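Spectinomycin phosphotransferase (Legionella pneumophila, PDB 3I1A) phosphorylates the antibiotic spectinomycin and so confers resistance to it, probably using a nucleoside triphosphate and bound metal on a fold related to the protein kinases. Local coordinates at residues A[311-314]-A[315-318]; A[4-7]-A[8-12]; A[116-119]-A[120-123]. One frame throughout, in Å; residues are numbered along the deposited sequence.

Contact 1: A[311-314]-A[315-318]; sequences KYFK and EMFD
Phe-313 and Phe-317 meet one helical turn apart where helix 303-315 runs out, with CE2 of Phe-313 3.6 Å from CE1 of Phe-317. The two planes differ by only 25°, but the rings are displaced until their centroids stand 5.8 Å apart. Phe-317 also turns its edge, in plane, to the main chain, bringing CD1 within 3.3 Å of Phe-313 O. Met-316 touches both the Phe-313 and Tyr-312 rings: a bend at its last torsion (chi3 -47°) carries CE over one face of the former, while SD makes an oblique Met-aromatic contact with the latter, 4.8 Å from its centroid. Glu-315 N still donates to Lys-311 O at 2.9 Å, whereas Met-316 N shares two weak bonds, to Tyr-312 O and Phe-313 O. Phe-317 N then bonds Lys-314 O at 3.0 Å, and a type I turn follows from Glu-315 to Asp-318. Further out, Asp-288 of helix 274-297 accepts a hydrogen bond from the Tyr-312 hydroxyl, and Phe-177 packs edge-to-face on Phe-317. Lys-314 O, near the helix end, accepts a second hydrogen bond, from a water that also donates to Asp-318 OD1; this carbonyl is satisfied while sulfur and aromatic groups supply the apolar grip.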
loop_
_atom_site.group_PDB
_atom_site.type_symbol
_atom_site.label_atom_id
_atom_site.label_comp_id
_atom_site.label_asym_id
_atom_site.label_seq_id
_atom_site.Cartn_x
_atom_site.Cartn_y
_atom_site.Cartn_z
ATOM N N LYS A 311 -9.775 6.561 15.857
ATOM C CA LYS A 311 -9.372 5.283 16.408
ATOM C C LYS A 311 -8.039 4.856 15.782
ATOM O O LYS A 311 -7.135 4.384 16.482
ATOM C CB LYS A 311 -10.478 4.239 16.151
ATOM C CG LYS A 311 -11.760 4.575 16.922
ATOM C CD LYS A 311 -12.786 3.448 16.886
ATOM C CE LYS A 311 -14.025 3.820 17.698
ATOM N NZ LYS A 311 -14.989 2.672 17.791
ATOM N N TYR A 312 -7.912 5.044 14.471
ATOM C CA TYR A 312 -6.673 4.675 13.784
ATOM C C TYR A 312 -5.516 5.495 14.340
ATOM O O TYR A 312 -4.450 4.962 14.668
ATOM C CB TYR A 312 -6.776 4.922 12.286
ATOM C CG TYR A 312 -5.493 4.556 11.567
ATOM C CD1 TYR A 312 -5.003 3.245 11.593
ATOM C CD2 TYR A 312 -4.754 5.520 10.888
ATOM C CE1 TYR A 312 -3.799 2.913 10.954
ATOM C CE2 TYR A 312 -3.556 5.199 10.248
ATOM C CZ TYR A 312 -3.088 3.899 10.282
ATOM O OH TYR A 312 -1.920 3.581 9.615
ATOM N N PHE A 313 -5.736 6.798 14.435
ATOM C CA PHE A 313 -4.727 7.706 14.965
ATOM C C PHE A 313 -4.285 7.263 16.370
ATOM O O PHE A 313 -3.085 7.211 16.674
ATOM C CB PHE A 313 -5.313 9.126 14.999
ATOM C CG PHE A 313 -4.297 10.201 15.285
ATOM C CD1 PHE A 313 -3.889 11.081 14.278
ATOM C CD2 PHE A 313 -3.755 10.333 16.554
ATOM C CE1 PHE A 313 -2.944 12.080 14.551
ATOM C CE2 PHE A 313 -2.808 11.332 16.833
ATOM C CZ PHE A 313 -2.407 12.197 15.835
ATOM N N LYS A 314 -5.240 6.920 17.236
ATOM C CA LYS A 314 -4.846 6.532 18.592
ATOM C C LYS A 314 -4.126 5.203 18.696
ATOM O O LYS A 314 -3.216 5.039 19.523
ATOM C CB LYS A 314 -6.065 6.530 19.518
ATOM C CG LYS A 314 -6.579 7.946 19.741
ATOM C CD LYS A 314 -7.632 8.034 20.835
ATOM C CE LYS A 314 -8.962 7.454 20.403
ATOM N NZ LYS A 314 -9.975 7.660 21.492
ATOM N N GLU A 315 -4.541 4.253 17.864
ATOM C CA GLU A 315 -3.932 2.940 17.873
ATOM C C GLU A 315 -2.443 3.002 17.596
ATOM O O GLU A 315 -1.700 2.134 18.062
ATOM C CB GLU A 315 -4.599 2.046 16.839
ATOM C CG GLU A 315 -5.962 1.563 17.271
ATOM C CD GLU A 315 -6.541 0.577 16.288
ATOM O OE1 GLU A 315 -7.446 -0.178 16.691
ATOM O OE2 GLU A 315 -6.088 0.564 15.119
ATOM N N MET A 316 -2.005 4.004 16.832
ATOM C CA MET A 316 -0.570 4.117 16.516
ATOM C C MET A 316 0.268 4.256 17.772
ATOM O O MET A 316 1.465 3.921 17.783
ATOM C CB MET A 316 -0.300 5.329 15.611
ATOM C CG MET A 316 -1.064 5.279 14.290
ATOM S SD MET A 316 -0.636 6.571 13.092
ATOM C CE MET A 316 -0.643 8.092 14.138
ATOM N N PHE A 317 -0.354 4.768 18.831
ATOM C CA PHE A 317 0.341 4.976 20.103
ATOM C C PHE A 317 0.173 3.847 21.120
ATOM O O PHE A 317 0.635 3.959 22.263
ATOM C CB PHE A 317 -0.107 6.317 20.719
ATOM C CG PHE A 317 0.195 7.502 19.853
ATOM C CD1 PHE A 317 -0.655 7.845 18.796
ATOM C CD2 PHE A 317 1.370 8.248 20.041
ATOM C CE1 PHE A 317 -0.345 8.905 17.941
ATOM C CE2 PHE A 317 1.693 9.311 19.186
ATOM C CZ PHE A 317 0.841 9.643 18.134
ATOM N N ASP A 318 -0.477 2.760 20.718
ATOM C CA ASP A 318 -0.671 1.636 21.641
ATOM C C ASP A 318 0.604 0.817 21.872
ATOM O O ASP A 318 1.566 0.897 21.111
ATOM C CB ASP A 318 -1.769 0.697 21.133
ATOM C CG ASP A 318 -3.177 1.235 21.380
ATOM O OD1 ASP A 318 -3.357 2.081 22.273
ATOM O OD2 ASP A 318 -4.112 0.778 20.691
HETATM O O HOH W 1 -3.441 4.775 22.192
#

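Contact 2: A[4-7]-A[8-12]; sequences QPIQ and AQQLI
Gln-7 and Gln-10 grip each other through two hydrogen bonds of opposite direction, the chief polar link at the start of helix 10-19. Gln-7 N donates to the side-chain oxygen OE1 of Gln-10 at 2.9 Å, almost straight at 174°, with the donor tilted modestly from the amide plane. In return Gln-10 N donates to Gln-7 O at 2.7 Å, approaching from above the carbonyl plane and closing a type I turn from Gln-7 to Gln-10. CG of Gln-10 lies beside its own backbone N (chi1 -86°), and the extended chain from there reaches back along the turn to Gln-7 N; pairing a main-chain N-H with a side chain three residues on recalls one half of a capping box.

Water-mediated bonding adds a second polar route. One water accepts from Ala-8 N at 2.9 Å and from Gln-4 NE2 at 2.8 Å, bridging the first turn to the incoming chain. The same Gln-4 amide makes a weak bond to Ile-6 O.

Apolar contact involves Ile-6 above all. Its CD1 lies 3.9 Å from CG of Leu-11, the two side chains crossing at about a right angle. Nearer the backbone, CB of Ile-6 comes 3.5 Å from Gln-10 OE1, packing beside the oxygen that accepts the hydrogen bond from Gln-7 N. With CG1 set between backbone N and carbonyl carbon (chi1 62°), Ile-6 sends its longer branch to Leu-11.

Both residues also face the antiparallel sheet: Ile-6 touches Leu-53 and Phe-95, and Leu-11 reaches Ile-51 and Tyr-40. Pro-5 joins them on strand 48-55, while Ala-8 rests on Tyr-40 of strand 38-43, so the N-terminal loop and the opening turn of helix 10-19 lie together against the sheet that carries the nucleotide-binding residues Phe-50 and Lys-52.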
loop_
_atom_site.group_PDB
_atom_site.type_symbol
_atom_site.label_atom_id
_atom_site.label_comp_id
_atom_site.label_asym_id
_atom_site.label_seq_id
_atom_site.Cartn_x
_atom_site.Cartn_y
_atom_site.Cartn_z
ATOM N N GLN A 4 -20.345 4.812 -15.000
ATOM C CA GLN A 4 -19.777 3.628 -15.636
ATOM C C GLN A 4 -19.656 3.793 -17.149
ATOM O O GLN A 4 -20.565 4.315 -17.805
ATOM C CB GLN A 4 -20.647 2.419 -15.314
ATOM C CG GLN A 4 -21.018 2.331 -13.852
ATOM C CD GLN A 4 -21.875 1.127 -13.529
ATOM O OE1 GLN A 4 -22.585 1.113 -12.527
ATOM N NE2 GLN A 4 -21.806 0.106 -14.368
ATOM N N PRO A 5 -18.523 3.360 -17.723
ATOM C CA PRO A 5 -18.292 3.461 -19.169
ATOM C C PRO A 5 -19.191 2.538 -19.998
ATOM O O PRO A 5 -19.418 2.781 -21.187
ATOM C CB PRO A 5 -16.810 3.110 -19.311
ATOM C CG PRO A 5 -16.561 2.195 -18.152
ATOM C CD PRO A 5 -17.324 2.855 -17.029
ATOM N N ILE A 6 -19.689 1.482 -19.361
ATOM C CA ILE A 6 -20.563 0.507 -20.010
ATOM C C ILE A 6 -21.595 -0.037 -19.029
ATOM O O ILE A 6 -21.483 0.164 -17.822
ATOM C CB ILE A 6 -19.768 -0.701 -20.520
ATOM C CG1 ILE A 6 -19.119 -1.415 -19.328
ATOM C CG2 ILE A 6 -18.720 -0.244 -21.528
ATOM C CD1 ILE A 6 -18.323 -2.625 -19.693
ATOM N N GLN A 7 -22.609 -0.715 -19.564
ATOM C CA GLN A 7 -23.638 -1.352 -18.753
ATOM C C GLN A 7 -23.051 -2.748 -18.494
ATOM O O GLN A 7 -22.447 -3.339 -19.386
ATOM C CB GLN A 7 -24.948 -1.457 -19.536
ATOM C CG GLN A 7 -26.177 -1.613 -18.658
ATOM C CD GLN A 7 -26.195 -2.918 -17.913
ATOM O OE1 GLN A 7 -26.258 -2.949 -16.678
ATOM N NE2 GLN A 7 -26.149 -4.012 -18.655
ATOM N N ALA A 8 -23.234 -3.273 -17.287
ATOM C CA ALA A 8 -22.657 -4.571 -16.929
ATOM C C ALA A 8 -22.788 -5.684 -17.973
ATOM O O ALA A 8 -21.854 -6.465 -18.185
ATOM C CB ALA A 8 -23.232 -5.040 -15.592
ATOM N N GLN A 9 -23.942 -5.766 -18.621
ATOM C CA GLN A 9 -24.161 -6.797 -19.622
ATOM C C GLN A 9 -23.307 -6.625 -20.873
ATOM O O GLN A 9 -23.146 -7.553 -21.661
ATOM C CB GLN A 9 -25.649 -6.869 -19.964
ATOM C CG GLN A 9 -26.494 -7.124 -18.727
ATOM C CD GLN A 9 -25.953 -8.274 -17.892
ATOM O OE1 GLN A 9 -26.254 -8.389 -16.706
ATOM N NE2 GLN A 9 -25.154 -9.133 -18.512
ATOM N N GLN A 10 -22.739 -5.438 -21.056
ATOM C CA GLN A 10 -21.862 -5.207 -22.195
ATOM C C GLN A 10 -20.561 -5.967 -21.949
ATOM O O GLN A 10 -19.792 -6.198 -22.868
ATOM C CB GLN A 10 -21.584 -3.711 -22.381
ATOM C CG GLN A 10 -22.648 -3.026 -23.219
ATOM C CD GLN A 10 -22.413 -1.542 -23.383
ATOM O OE1 GLN A 10 -22.698 -0.753 -22.474
ATOM N NE2 GLN A 10 -21.904 -1.147 -24.546
ATOM N N LEU A 11 -20.323 -6.352 -20.697
ATOM C CA LEU A 11 -19.114 -7.111 -20.365
ATOM C C LEU A 11 -19.153 -8.493 -20.943
ATOM O O LEU A 11 -18.104 -9.104 -21.182
ATOM C CB LEU A 11 -18.922 -7.244 -18.849
ATOM C CG LEU A 11 -18.101 -6.156 -18.169
ATOM C CD1 LEU A 11 -18.043 -6.481 -16.700
ATOM C CD2 LEU A 11 -16.676 -6.090 -18.742
ATOM N N ILE A 12 -20.354 -9.016 -21.140
ATOM C CA ILE A 12 -20.459 -10.344 -21.696
ATOM C C ILE A 12 -19.803 -10.313 -23.053
ATOM O O ILE A 12 -18.908 -11.112 -23.315
ATOM C CB ILE A 12 -21.915 -10.817 -21.829
ATOM C CG1 ILE A 12 -22.538 -10.952 -20.436
ATOM C CG2 ILE A 12 -21.958 -12.158 -22.561
ATOM C CD1 ILE A 12 -24.004 -11.328 -20.464
HETATM O O HOH W 2 -23.858 -1.696 -14.957
#

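Contact 3: A[116-119]-A[120-123]; sequences KQWK and QLGK
Four successive i to i+4 hydrogen bonds, 2.9 to 3.0 Å from amide nitrogens Gln-120 N, Leu-121 N, Gly-122 N and Lys-123 N to carbonyl oxygens Lys-116 O, Gln-117 O, Trp-118 O and Lys-119 O respectively, make this a regular stretch of about two alpha-helical turns within helix 115-129. Trp-118 and Leu-121 lie side by side on one flank, pointing the same way. The methyl CD2 of Leu-121 approaches the six-membered ring of the indole obliquely, 4.0 Å from CZ3. With CG anti to its own nitrogen (chi1 173°), Leu-121 swings that methyl toward Trp-118. Around this pair the buried face is built up by Trp-254, whose ring meets that of Trp-118 with planes about 60° apart, and by Phe-263 and Ile-226 against Leu-121.

The polar residues of the stretch send their ends to other parts of the chain. Gln-117 NE2 donates to Glu-224 O, Gln-120 bonds Ser-225, Glu-76 and the backbone of Ile-226, and Lys-119 NZ forms a salt bridge with Glu-265 of helix 257-267. The helix thus pairs an aromatic and aliphatic face with glutamine amides that fasten it to the hairpin 218-228, while its own backbone polarity is met internally.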
loop_
_atom_site.group_PDB
_atom_site.type_symbol
_atom_site.label_atom_id
_atom_site.label_comp_id
_atom_site.label_asym_id
_atom_site.label_seq_id
_atom_site.Cartn_x
_atom_site.Cartn_y
_atom_site.Cartn_z
ATOM N N LYS A 116 7.356 -20.640 7.195
ATOM C CA LYS A 116 7.630 -20.914 5.790
ATOM C C LYS A 116 7.206 -19.725 4.920
ATOM O O LYS A 116 7.945 -19.294 4.009
ATOM C CB LYS A 116 6.901 -22.191 5.382
ATOM C CG LYS A 116 7.158 -22.639 3.965
ATOM C CD LYS A 116 6.565 -24.023 3.744
ATOM C CE LYS A 116 6.945 -24.583 2.393
ATOM N NZ LYS A 116 6.282 -25.894 2.202
ATOM N N GLN A 117 6.039 -19.161 5.221
ATOM C CA GLN A 117 5.550 -18.002 4.473
ATOM C C GLN A 117 6.389 -16.747 4.734
ATOM O O GLN A 117 6.528 -15.906 3.857
ATOM C CB GLN A 117 4.065 -17.767 4.790
ATOM C CG GLN A 117 3.204 -18.926 4.307
ATOM C CD GLN A 117 1.783 -18.942 4.873
ATOM O OE1 GLN A 117 1.512 -18.382 5.923
ATOM N NE2 GLN A 117 0.886 -19.624 4.178
ATOM N N TRP A 118 6.945 -16.607 5.929
ATOM C CA TRP A 118 7.776 -15.444 6.213
ATOM C C TRP A 118 9.028 -15.552 5.345
ATOM O O TRP A 118 9.473 -14.564 4.784
ATOM C CB TRP A 118 8.188 -15.385 7.674
ATOM C CG TRP A 118 7.179 -14.692 8.521
ATOM C CD1 TRP A 118 6.345 -15.259 9.439
ATOM C CD2 TRP A 118 6.908 -13.282 8.546
ATOM N NE1 TRP A 118 5.574 -14.285 10.045
ATOM C CE2 TRP A 118 5.896 -13.067 9.513
ATOM C CE3 TRP A 118 7.423 -12.183 7.855
ATOM C CZ2 TRP A 118 5.389 -11.792 9.801
ATOM C CZ3 TRP A 118 6.919 -10.907 8.144
ATOM C CH2 TRP A 118 5.913 -10.727 9.109
ATOM N N LYS A 119 9.572 -16.759 5.239
ATOM C CA LYS A 119 10.750 -16.971 4.412
ATOM C C LYS A 119 10.449 -16.672 2.947
ATOM O O LYS A 119 11.249 -16.009 2.267
ATOM C CB LYS A 119 11.267 -18.407 4.564
ATOM C CG LYS A 119 11.897 -18.657 5.921
ATOM C CD LYS A 119 12.426 -20.095 6.087
ATOM C CE LYS A 119 12.938 -20.300 7.528
ATOM N NZ LYS A 119 13.256 -21.712 7.865
ATOM N N GLN A 120 9.293 -17.144 2.468
ATOM C CA GLN A 120 8.867 -16.929 1.083
ATOM C C GLN A 120 8.697 -15.422 0.833
ATOM O O GLN A 120 9.059 -14.918 -0.236
ATOM C CB GLN A 120 7.544 -17.652 0.821
ATOM C CG GLN A 120 6.991 -17.417 -0.575
ATOM C CD GLN A 120 5.664 -18.111 -0.829
ATOM O OE1 GLN A 120 4.888 -18.398 0.108
ATOM N NE2 GLN A 120 5.371 -18.361 -2.113
ATOM N N LEU A 121 8.162 -14.699 1.822
ATOM C CA LEU A 121 7.981 -13.256 1.652
ATOM C C LEU A 121 9.357 -12.592 1.516
ATOM O O LEU A 121 9.544 -11.679 0.695
ATOM C CB LEU A 121 7.200 -12.651 2.830
ATOM C CG LEU A 121 7.079 -11.116 2.855
ATOM C CD1 LEU A 121 6.263 -10.635 1.641
ATOM C CD2 LEU A 121 6.402 -10.671 4.150
ATOM N N GLY A 122 10.316 -13.043 2.324
ATOM C CA GLY A 122 11.662 -12.497 2.230
ATOM C C GLY A 122 12.263 -12.800 0.860
ATOM O O GLY A 122 12.901 -11.941 0.240
ATOM N N LYS A 123 12.099 -14.035 0.389
ATOM C CA LYS A 123 12.618 -14.417 -0.935
ATOM C C LYS A 123 12.009 -13.558 -2.068
ATOM O O LYS A 123 12.714 -13.075 -2.950
ATOM C CB LYS A 123 12.312 -15.896 -1.190
ATOM C CG LYS A 123 12.694 -16.466 -2.567
ATOM C CD LYS A 123 12.207 -17.930 -2.686
ATOM C CE LYS A 123 10.765 -18.131 -2.140
ATOM N NZ LYS A 123 10.062 -19.465 -2.413
#

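Starting at the N terminus, contact 2 comes first, closing the short turn that leads the opening loop into helix 10-19 and resting it on the five-stranded antiparallel sheet. After the chain has completed that sheet, contact 3 lies within helix 115-129 and closes no loop, spanning only about two turns of one helix; its flanks join helix 257-267 to strand 226-228. Contact 1 comes last, winding up helix 303-315 among helices 169-180, 182-198 and 274-297 before helix 322-329. The three follow in series, neither nesting nor crossing, and none touches another: nearest atoms are about 16 Å apart for contacts 1 and 3, and about 30 Å for either with contact 2.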